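PDB 3AY8: glutathione S-transferase from Bombyx mori, which probably acts as a glutathione transferase, joining glutathione to electrophilic compounds, and forms a homodimer. Local coordinates for residues Asp82-Pro87 against Asp154-Ala159. Sequence-based numbering, arbitrary orientation. Where two conformers were deposited one is given.
Sequences DDQWYP and DHPTIA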
ATOM      1  N   ASP A  82      -8.598  22.331  -8.858  1.00 45.03           N
ATOM      2  CA  ASP A  82      -9.973  21.910  -8.582  1.00 44.48           C
ATOM      3  C   ASP A  82      -9.892  20.627  -7.740  1.00 43.29           C
ATOM      4  O   ASP A  82      -8.821  20.293  -7.213  1.00 43.38           O
ATOM      5  CB  ASP A  82     -10.739  21.655  -9.890  1.00 45.30           C
ATOM      6  CG  ASP A  82     -10.064  20.614 -10.768  1.00 47.01           C
ATOM      7  OD1 ASP A  82      -8.818  20.618 -10.853  1.00 48.21           O
ATOM      8  OD2 ASP A  82     -10.777  19.786 -11.380  1.00 50.50           O
ATOM      9  N   ASP A  83     -11.027  19.926  -7.705  0.50 42.21           N
ATOM     10  CA  ASP A  83     -11.277  18.770  -6.862  0.50 41.01           C
ATOM     11  C   ASP A  83     -11.147  17.459  -7.647  0.50 40.06           C
ATOM     12  O   ASP A  83     -10.837  16.417  -7.070  0.50 39.76           O
ATOM     13  CB  ASP A  83     -12.698  18.874  -6.299  0.50 40.94           C
ATOM     14  CG  ASP A  83     -12.836  18.224  -4.945  0.50 41.09           C
ATOM     15  OD1 ASP A  83     -11.836  18.215  -4.205  0.50 41.57           O
ATOM     16  OD2 ASP A  83     -13.936  17.729  -4.618  0.50 41.41           O
ATOM     17  N   GLN A  84     -11.380  17.524  -8.957  0.50 38.68           N
ATOM     18  CA  GLN A  84     -11.493  16.330  -9.804  0.50 37.76           C
ATOM     19  C   GLN A  84     -10.520  15.211  -9.449  0.50 36.81           C
ATOM     20  O   GLN A  84     -10.918  14.059  -9.297  0.50 36.75           O
ATOM     21  CB  GLN A  84     -11.307  16.687 -11.292  0.50 37.69           C
ATOM     22  CG  GLN A  84     -11.781  15.596 -12.240  0.50 37.27           C
ATOM     23  CD  GLN A  84     -10.939  15.473 -13.509  0.50 36.76           C
ATOM     24  OE1 GLN A  84     -10.355  14.424 -13.767  0.50 33.80           O
ATOM     25  NE2 GLN A  84     -10.884  16.542 -14.304  0.50 34.54           N
ATOM     26  N   TRP A  85      -9.246  15.564  -9.334  1.00 36.16           N
ATOM     27  CA  TRP A  85      -8.153  14.580  -9.263  1.00 34.97           C
ATOM     28  C   TRP A  85      -8.075  13.830  -7.932  1.00 33.81           C
ATOM     29  O   TRP A  85      -7.642  12.688  -7.891  1.00 33.55           O
ATOM     30  CB  TRP A  85      -6.815  15.204  -9.663  1.00 34.52           C
ATOM     31  CG  TRP A  85      -6.772  15.573 -11.131  1.00 34.05           C
ATOM     32  CD1 TRP A  85      -6.971  16.817 -11.671  1.00 33.92           C
ATOM     33  CD2 TRP A  85      -6.532  14.692 -12.238  1.00 32.63           C
ATOM     34  NE1 TRP A  85      -6.863  16.767 -13.036  1.00 34.63           N
ATOM     35  CE2 TRP A  85      -6.597  15.476 -13.416  1.00 34.22           C
ATOM     36  CE3 TRP A  85      -6.274  13.317 -12.353  1.00 31.10           C
ATOM     37  CZ2 TRP A  85      -6.398  14.931 -14.695  1.00 33.10           C
ATOM     38  CZ3 TRP A  85      -6.081  12.775 -13.626  1.00 31.47           C
ATOM     39  CH2 TRP A  85      -6.148  13.580 -14.779  1.00 32.59           C
ATOM     40  N   TYR A  86      -8.518  14.478  -6.858  1.00 32.63           N
ATOM     41  CA  TYR A  86      -8.554  13.869  -5.526  1.00 31.45           C
ATOM     42  C   TYR A  86      -9.703  14.523  -4.757  1.00 31.09           C
ATOM     43  O   TYR A  86      -9.482  15.479  -4.026  1.00 30.36           O
ATOM     44  CB  TYR A  86      -7.219  14.099  -4.813  1.00 31.35           C
ATOM     45  CG  TYR A  86      -6.986  13.287  -3.552  1.00 29.39           C
ATOM     46  CD1 TYR A  86      -7.362  11.938  -3.475  1.00 29.00           C
ATOM     47  CD2 TYR A  86      -6.355  13.856  -2.453  1.00 27.70           C
ATOM     48  CE1 TYR A  86      -7.135  11.194  -2.323  1.00 27.49           C
ATOM     49  CE2 TYR A  86      -6.122  13.118  -1.290  1.00 27.45           C
ATOM     50  CZ  TYR A  86      -6.514  11.787  -1.239  1.00 27.85           C
ATOM     51  OH  TYR A  86      -6.283  11.050  -0.101  1.00 27.35           O
ATOM     52  N   PRO A  87     -10.939  14.019  -4.944  1.00 31.02           N
ATOM     53  CA  PRO A  87     -12.117  14.720  -4.388  1.00 31.45           C
ATOM     54  C   PRO A  87     -12.088  14.878  -2.874  1.00 31.90           C
ATOM     55  O   PRO A  87     -11.645  13.969  -2.155  1.00 31.00           O
ATOM     56  CB  PRO A  87     -13.296  13.851  -4.827  1.00 30.79           C
ATOM     57  CG  PRO A  87     -12.810  13.168  -6.079  1.00 32.39           C
ATOM     58  CD  PRO A  87     -11.331  12.892  -5.806  1.00 30.88           C
ATOM     59  N   ASP A 154     -16.230   8.105 -12.692  1.00 35.32           N
ATOM     60  CA  ASP A 154     -16.413   8.262 -14.130  1.00 35.87           C
ATOM     61  C   ASP A 154     -15.541   9.384 -14.707  1.00 35.46           C
ATOM     62  O   ASP A 154     -15.624   9.686 -15.895  1.00 36.08           O
ATOM     63  CB  ASP A 154     -17.893   8.432 -14.477  1.00 36.87           C
ATOM     64  CG  ASP A 154     -18.633   7.105 -14.525  1.00 38.54           C
ATOM     65  OD1 ASP A 154     -18.152   6.152 -15.180  1.00 39.84           O
ATOM     66  OD2 ASP A 154     -19.711   7.015 -13.905  1.00 43.24           O
ATOM     67  N   HIS A 155     -14.701   9.978 -13.858  1.00 34.31           N
ATOM     68  CA  HIS A 155     -13.638  10.903 -14.277  1.00 33.62           C
ATOM     69  C   HIS A 155     -12.282  10.415 -13.738  1.00 32.16           C
ATOM     70  O   HIS A 155     -12.246   9.680 -12.748  1.00 32.38           O
ATOM     71  CB  HIS A 155     -13.920  12.333 -13.787  1.00 33.90           C
ATOM     72  CG  HIS A 155     -14.134  12.443 -12.306  1.00 36.05           C
ATOM     73  ND1 HIS A 155     -13.105  12.685 -11.418  1.00 37.69           N
ATOM     74  CD2 HIS A 155     -15.263  12.370 -11.559  1.00 37.32           C
ATOM     75  CE1 HIS A 155     -13.590  12.743 -10.188  1.00 37.54           C
ATOM     76  NE2 HIS A 155     -14.897  12.559 -10.247  1.00 37.22           N
ATOM     77  N   PRO A 156     -11.171  10.807 -14.393  1.00 30.67           N
ATOM     78  CA  PRO A 156      -9.865  10.304 -13.950  1.00 29.47           C
ATOM     79  C   PRO A 156      -9.438  10.912 -12.611  1.00 28.41           C
ATOM     80  O   PRO A 156      -9.818  12.033 -12.294  1.00 27.98           O
ATOM     81  CB  PRO A 156      -8.909  10.699 -15.082  1.00 29.43           C
ATOM     82  CG  PRO A 156      -9.603  11.795 -15.840  1.00 30.48           C
ATOM     83  CD  PRO A 156     -11.081  11.622 -15.623  1.00 30.73           C
ATOM     84  N   THR A 157      -8.697  10.148 -11.811  1.00 26.66           N
ATOM     85  CA  THR A 157      -8.227  10.629 -10.512  1.00 25.14           C
ATOM     86  C   THR A 157      -6.769  10.222 -10.387  1.00 25.17           C
ATOM     87  O   THR A 157      -6.244   9.543 -11.279  1.00 25.00           O
ATOM     88  CB  THR A 157      -9.046  10.029  -9.340  1.00 25.27           C
ATOM     89  OG1 THR A 157      -8.939   8.597  -9.360  1.00 23.14           O
ATOM     90  CG2 THR A 157     -10.545  10.427  -9.441  1.00 24.71           C
ATOM     91  N   ILE A 158      -6.108  10.630  -9.302  1.00 24.39           N
ATOM     92  CA  ILE A 158      -4.762  10.138  -9.026  1.00 23.97           C
ATOM     93  C   ILE A 158      -4.701   8.614  -8.840  1.00 23.50           C
ATOM     94  O   ILE A 158      -3.624   8.035  -8.927  1.00 23.39           O
ATOM     95  CB  ILE A 158      -4.060  10.856  -7.829  1.00 24.15           C
ATOM     96  CG1 ILE A 158      -4.798  10.620  -6.510  1.00 23.81           C
ATOM     97  CG2 ILE A 158      -3.865  12.356  -8.114  1.00 24.53           C
ATOM     98  CD1 ILE A 158      -4.009  11.141  -5.294  1.00 21.44           C
ATOM     99  N   ALA A 159      -5.833   7.968  -8.566  1.00 23.10           N
ATOM    100  CA  ALA A 159      -5.849   6.489  -8.548  1.00 23.62           C
ATOM    101  C   ALA A 159      -5.528   5.939  -9.957  1.00 23.73           C
ATOM    102  O   ALA A 159      -4.818   4.942 -10.103  1.00 23.78           O
ATOM    103  CB  ALA A 159      -7.181   5.969  -8.044  1.00 23.16           C
TER
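His-155 sets the edge of its imidazole against the turn at Gln-84, just ahead of Thr-157, the N-cap residue of helix 158-173 in the all-helical domain of the glutathione transferase fold. The opposing loop, Asp-83 to Tyr-86, is a type I beta turn in the linker from the thioredoxin-like domain to helix 90-120. CE1 of His-155 lies 3.1 Å from Gln-84 O, near the plane of the ring, while ND1 of His-155 makes a weak hydrogen bond to Pro-156 O. Pro-156 then lies obliquely beside the indole of Trp-85, its CB 3.8 Å from CZ3 of Trp-85. The same indole also touches Ala-24 and Ile-25 of helix 13-25, so it bridges the two domains. A glycine in place of Trp-85 would probably leave Pro-156 and helix 13-25 without their common apolar partner. Thr-157 caps the helix: its OG1 accepts from Ala-159 N at 3.3 Å, and Asp-160 OD2 accepts from Thr-157 N, the half of a capping box that is formed. The CB of Thr-157 also rests 3.3 Å from Trp-85 O. That carbonyl receives the N-H of Ile-158 (N to O 2.9 Å, 164° at the hydrogen), tying the first turn of the helix to the linker. The phenol of Tyr-86 is anchored by its OH to Asn-97 and pairs with Arg-93 as a cation-pi partner. With CG1 of Ile-158 between the backbone N and the carbonyl carbon (chi1 63°), its CD1 reaches over one face of the Tyr-86 ring, 4.2 Å from the centroid, in a CH-pi contact.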